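Local coordinates for sensor protein (Rhodopseudomonas palustris, PDB 2OOL), which senses light through a bound biliverdin chromophore, the chain here being its chromophore-binding part, and probably passes the signal on as a histidine kinase, at residues N103-D108 with G120-H125; R116-I121 with L131-R136. All blocks are in the same frame, centred on the assembly; numbering follows the deposited sequence. Where two conformers were deposited one is given.

Contact 1 of 2, residues N103-D108 with G120-H125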
# COMPACT_ATOMS: atom_id res chain seq x y z
N ASN A 103 -11.39 9.42 5.58
CA ASN A 103 -12.06 8.15 5.83
C ASN A 103 -11.01 7.02 5.80
O ASN A 103 -10.09 7.04 4.95
CB ASN A 103 -13.14 7.85 4.80
CG ASN A 103 -14.48 8.54 5.08
OD1 ASN A 103 -14.82 8.89 6.21
ND2 ASN A 103 -15.27 8.73 4.01
N PRO A 104 -11.13 6.03 6.71
CA PRO A 104 -12.04 5.90 7.82
C PRO A 104 -11.48 6.62 9.06
O PRO A 104 -10.26 6.78 9.18
CB PRO A 104 -12.08 4.39 8.03
CG PRO A 104 -10.73 3.95 7.73
CD PRO A 104 -10.25 4.83 6.61
N ILE A 105 -12.38 7.01 9.96
CA ILE A 105 -12.06 7.67 11.20
C ILE A 105 -12.40 6.70 12.31
O ILE A 105 -13.47 6.13 12.29
CB ILE A 105 -12.94 8.94 11.34
CG1 ILE A 105 -12.79 9.84 10.10
CG2 ILE A 105 -12.58 9.72 12.60
CD1 ILE A 105 -14.10 10.39 9.60
N ARG A 106 -11.51 6.51 13.29
CA ARG A 106 -11.85 5.60 14.40
C ARG A 106 -12.82 6.30 15.30
O ARG A 106 -12.58 7.40 15.72
CB ARG A 106 -10.62 5.18 15.20
CG ARG A 106 -10.97 4.16 16.36
CD ARG A 106 -10.29 4.46 17.68
NE ARG A 106 -10.61 3.37 18.59
CZ ARG A 106 -9.72 2.52 19.13
NH1 ARG A 106 -8.38 2.61 18.94
NH2 ARG A 106 -10.22 1.56 19.88
N LEU A 107 -13.94 5.65 15.57
CA LEU A 107 -14.93 6.15 16.49
C LEU A 107 -15.28 5.05 17.49
O LEU A 107 -15.49 3.88 17.11
CB LEU A 107 -16.18 6.57 15.73
CG LEU A 107 -16.05 7.77 14.75
CD1 LEU A 107 -17.30 8.06 14.05
CD2 LEU A 107 -15.57 9.02 15.45
N ASP A 108 -15.30 5.44 18.77
CA ASP A 108 -15.68 4.62 19.89
C ASP A 108 -17.03 5.10 20.40
O ASP A 108 -17.16 6.27 20.79
CB ASP A 108 -14.61 4.71 21.00
CG ASP A 108 -13.25 4.06 20.58
OD1 ASP A 108 -13.26 3.15 19.75
OD2 ASP A 108 -12.17 4.44 21.05
N GLY A 120 -15.41 4.77 11.15
CA GLY A 120 -16.41 5.77 10.79
C GLY A 120 -16.21 6.27 9.36
O GLY A 120 -15.11 6.75 9.00
N ILE A 121 -17.27 6.17 8.56
CA ILE A 121 -17.21 6.50 7.14
C ILE A 121 -18.20 7.65 6.93
O ILE A 121 -19.39 7.47 7.04
CB ILE A 121 -17.63 5.32 6.22
CG1 ILE A 121 -16.99 4.00 6.67
CG2 ILE A 121 -17.36 5.65 4.71
CD1 ILE A 121 -15.59 3.89 6.35
N LEU A 122 -17.65 8.81 6.63
CA LEU A 122 -18.33 10.07 6.59
C LEU A 122 -18.49 10.54 5.13
O LEU A 122 -17.56 10.40 4.31
CB LEU A 122 -17.41 11.05 7.30
CG LEU A 122 -17.90 12.18 8.15
CD1 LEU A 122 -19.19 11.88 8.93
CD2 LEU A 122 -16.68 12.49 9.08
N HIS A 123 -19.66 11.08 4.80
CA HIS A 123 -19.83 11.76 3.53
C HIS A 123 -20.95 12.80 3.51
O HIS A 123 -21.86 12.77 4.33
CB HIS A 123 -19.93 10.77 2.36
CG HIS A 123 -21.31 10.28 2.09
ND1 HIS A 123 -21.77 9.07 2.57
CD2 HIS A 123 -22.30 10.78 1.30
CE1 HIS A 123 -23.00 8.86 2.12
NE2 HIS A 123 -23.35 9.89 1.34
N ARG A 124 -20.82 13.71 2.56
CA ARG A 124 -21.74 14.84 2.34
C ARG A 124 -22.41 14.69 0.98
O ARG A 124 -21.71 14.56 0.00
CB ARG A 124 -20.94 16.10 2.25
CG ARG A 124 -20.70 16.81 3.55
CD ARG A 124 -20.16 18.23 3.23
NE ARG A 124 -19.64 18.90 4.42
CZ ARG A 124 -18.56 18.53 5.10
NH1 ARG A 124 -17.82 17.48 4.72
NH2 ARG A 124 -18.21 19.23 6.18
N HIS A 125 -23.74 14.72 0.90
CA HIS A 125 -24.47 14.56 -0.39
C HIS A 125 -25.87 15.11 -0.04
O HIS A 125 -26.32 14.97 1.10
CB HIS A 125 -24.39 13.06 -0.88
CG HIS A 125 -25.17 12.73 -2.14
ND1 HIS A 125 -24.92 13.33 -3.36
CD2 HIS A 125 -26.17 11.84 -2.37
CE1 HIS A 125 -25.74 12.84 -4.27
NE2 HIS A 125 -26.51 11.94 -3.69
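The side-chain amide of Asn103 meets the backbone of Leu122 with both of its polar atoms. Leu122 N donates to Asn103 OD1 at 2.9 Å and an almost straight 174°, though the donor is tilted from the plane of the side-chain carbonyl. Asn103 ND2 donates to Leu122 O, also at 2.9 Å, and this acceptor lies close to the amide plane. Asn103 CG stands beside its backbone N (chi1 -83°), which turns the amide toward Leu122. The two bonds fix the rotation of the amide. With an alanine in place of Asn103, Leu122 N and O would probably both lose these mates. Ile105 and Gly120 form an antiparallel hydrogen-bonded pair, with Ile105 N 2.9 Å from Gly120 O. This pairing belongs to the hairpin of strands 105-111 and 114-125 in the antiparallel sheet of the PAS domain. Asn103 continues the ladder with its side chain where strand pairing has stopped, next to the cis peptide bond before Pro104. On one face Ile105 CD1 packs against Leu122 CD2. Leu107 CD1 lies over Gly120 CA at 4.1 Å. On the other face Pro104 CB touches Ile121 CD1. Further out, helix 84-94 covers Ile105 and Leu122 through Ala93, while Tyr308 touches Asn103, Pro104 and Ile121.

Contact 2 of 2, residues R116-I121 with L131-R136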
# COMPACT_ATOMS: atom_id res chain seq x y z
N ARG A 116 -17.57 0.30 22.27
CA ARG A 116 -17.39 -0.38 21.00
C ARG A 116 -16.69 0.48 19.98
O ARG A 116 -17.11 1.62 19.73
CB ARG A 116 -18.74 -0.73 20.38
CG ARG A 116 -19.54 -1.75 21.17
CD ARG A 116 -19.26 -3.14 20.65
NE ARG A 116 -19.59 -3.30 19.23
CZ ARG A 116 -20.81 -3.55 18.76
NH1 ARG A 116 -21.85 -3.69 19.58
NH2 ARG A 116 -20.98 -3.69 17.44
N ALA A 117 -15.71 -0.12 19.30
CA ALA A 117 -14.85 0.54 18.33
C ALA A 117 -15.25 0.19 16.86
O ALA A 117 -15.49 -0.98 16.50
CB ALA A 117 -13.32 0.14 18.58
N PHE A 118 -15.27 1.23 16.04
CA PHE A 118 -15.75 1.21 14.67
C PHE A 118 -14.87 2.03 13.75
O PHE A 118 -14.12 2.87 14.16
CB PHE A 118 -17.14 1.83 14.56
CG PHE A 118 -18.22 1.09 15.30
CD1 PHE A 118 -18.84 -0.02 14.73
CD2 PHE A 118 -18.65 1.53 16.54
CE1 PHE A 118 -19.81 -0.72 15.40
CE2 PHE A 118 -19.65 0.87 17.21
CZ PHE A 118 -20.24 -0.26 16.66
N ASN A 119 -15.01 1.74 12.45
CA ASN A 119 -14.50 2.56 11.37
C ASN A 119 -15.65 3.47 11.03
O ASN A 119 -16.72 3.00 10.61
CB ASN A 119 -14.18 1.73 10.10
CG ASN A 119 -12.75 1.33 9.98
OD1 ASN A 119 -12.40 0.59 9.03
ND2 ASN A 119 -11.90 1.81 10.86
N GLY A 120 -15.41 4.77 11.15
CA GLY A 120 -16.41 5.77 10.79
C GLY A 120 -16.21 6.27 9.36
O GLY A 120 -15.11 6.75 9.00
N ILE A 121 -17.27 6.17 8.56
CA ILE A 121 -17.21 6.50 7.14
C ILE A 121 -18.20 7.65 6.93
O ILE A 121 -19.39 7.47 7.04
CB ILE A 121 -17.63 5.32 6.22
CG1 ILE A 121 -16.99 4.00 6.67
CG2 ILE A 121 -17.36 5.65 4.71
CD1 ILE A 121 -15.59 3.89 6.35
N LEU A 131 -23.06 9.53 8.42
CA LEU A 131 -21.97 8.81 9.07
C LEU A 131 -22.32 7.33 9.10
O LEU A 131 -23.40 6.95 9.51
CB LEU A 131 -21.76 9.33 10.48
CG LEU A 131 -20.77 8.53 11.38
CD1 LEU A 131 -19.33 8.62 10.86
CD2 LEU A 131 -20.84 8.98 12.80
N GLU A 132 -21.40 6.48 8.69
CA GLU A 132 -21.65 5.07 8.75
C GLU A 132 -20.56 4.39 9.58
O GLU A 132 -19.41 4.75 9.47
CB GLU A 132 -21.69 4.52 7.33
CG GLU A 132 -22.88 5.02 6.50
CD GLU A 132 -22.84 4.54 5.07
OE1 GLU A 132 -22.05 5.10 4.29
OE2 GLU A 132 -23.61 3.62 4.72
N LEU A 133 -20.96 3.42 10.40
CA LEU A 133 -20.07 2.74 11.34
C LEU A 133 -19.90 1.33 10.89
O LEU A 133 -20.88 0.58 10.84
CB LEU A 133 -20.70 2.75 12.74
CG LEU A 133 -20.90 4.08 13.43
CD1 LEU A 133 -21.30 3.85 14.88
CD2 LEU A 133 -19.67 4.93 13.31
N GLU A 134 -18.69 0.96 10.48
CA GLU A 134 -18.36 -0.39 10.00
C GLU A 134 -17.42 -1.05 11.00
O GLU A 134 -16.75 -0.36 11.72
CB GLU A 134 -17.57 -0.33 8.66
CG GLU A 134 -18.40 -0.14 7.41
CD GLU A 134 -17.63 -0.35 6.10
OE1 GLU A 134 -16.36 -0.54 6.12
OE2 GLU A 134 -18.29 -0.25 5.03
N PRO A 135 -17.27 -2.39 10.94
CA PRO A 135 -16.21 -3.02 11.71
C PRO A 135 -14.83 -2.57 11.25
O PRO A 135 -14.63 -2.22 10.09
CB PRO A 135 -16.38 -4.52 11.43
CG PRO A 135 -17.69 -4.67 10.74
CD PRO A 135 -18.03 -3.34 10.13
N ARG A 136 -13.87 -2.57 12.16
CA ARG A 136 -12.55 -2.10 11.86
C ARG A 136 -11.68 -3.11 11.11
O ARG A 136 -11.94 -4.31 11.12
CB ARG A 136 -11.82 -1.72 13.15
CG ARG A 136 -12.54 -0.68 13.99
CD ARG A 136 -11.62 0.03 14.97
NE ARG A 136 -10.51 0.67 14.27
CZ ARG A 136 -9.48 1.27 14.88
NH1 ARG A 136 -9.43 1.37 16.22
NH2 ARG A 136 -8.51 1.81 14.14
O HOH W 1 -14.53 -3.01 15.00
O HOH W 2 -20.75 7.44 4.67
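Leu133 lies over one face of the Phe118 ring. Its CD1 makes a CH-pi contact 4.2 Å from the ring centroid, offset toward the rim, and its CB lies 3.9 Å from Phe118 CD1. Phe118 CB points away from the other strand overall, but with CG beside the backbone N (chi1 -64°) the ring lies where Leu133 can cover a face, and Glu134 O sits at the ring edge. Toward the end of the pairing, Arg136 CG lies 3.6 Å from Phe118 C; farther out its chain bends at chi3. It crosses the Asn119 side chain at about a right angle. A water bridges Ala117 O and Arg136 N just beyond the last strand pair. The backbones form an antiparallel ladder in the PAS-domain sheet. Asn119 pairs with Glu134 and Ile121 with Glu132, each through two hydrogen bonds; Glu134 N reaches Asn119 O at 2.8 Å. Between them is the non-hydrogen-bonded pair Gly120 and Leu133. A second water donates to both Ile121 O and Glu132 OE1. The carboxylate of Glu132 also accepts from Val261 N, Leu262 N and Ser260 OG, and Glu134 forms a salt bridge with Arg311. These partners are likely to stabilise the charged form of both buried carboxylates, binding this sheet to segments later in the chain.

Overall arrangement
From the N terminus, the chain enters contact 1 at 103-108, turns back after strand 105-111 and runs through 116-121 into 120-125. Contact 1 thus closes the first hairpin. After a second turn, strand 128-134 comes back along 116-121, and contact 2 closes the second hairpin. The two loops overlap rather than nest, for contact 2 starts before contact 1 has ended, and both use Gly120 and Ile121. Strand 114-125 is the middle member of this meander, and strand 105-111 is the outermost of this chain at that end of the sheet. Leu107 O and Phe118 N, probably hydrogen-bonded, join the contacts directly. Beyond contact 2, strand 44-48 continues the PAS sheet.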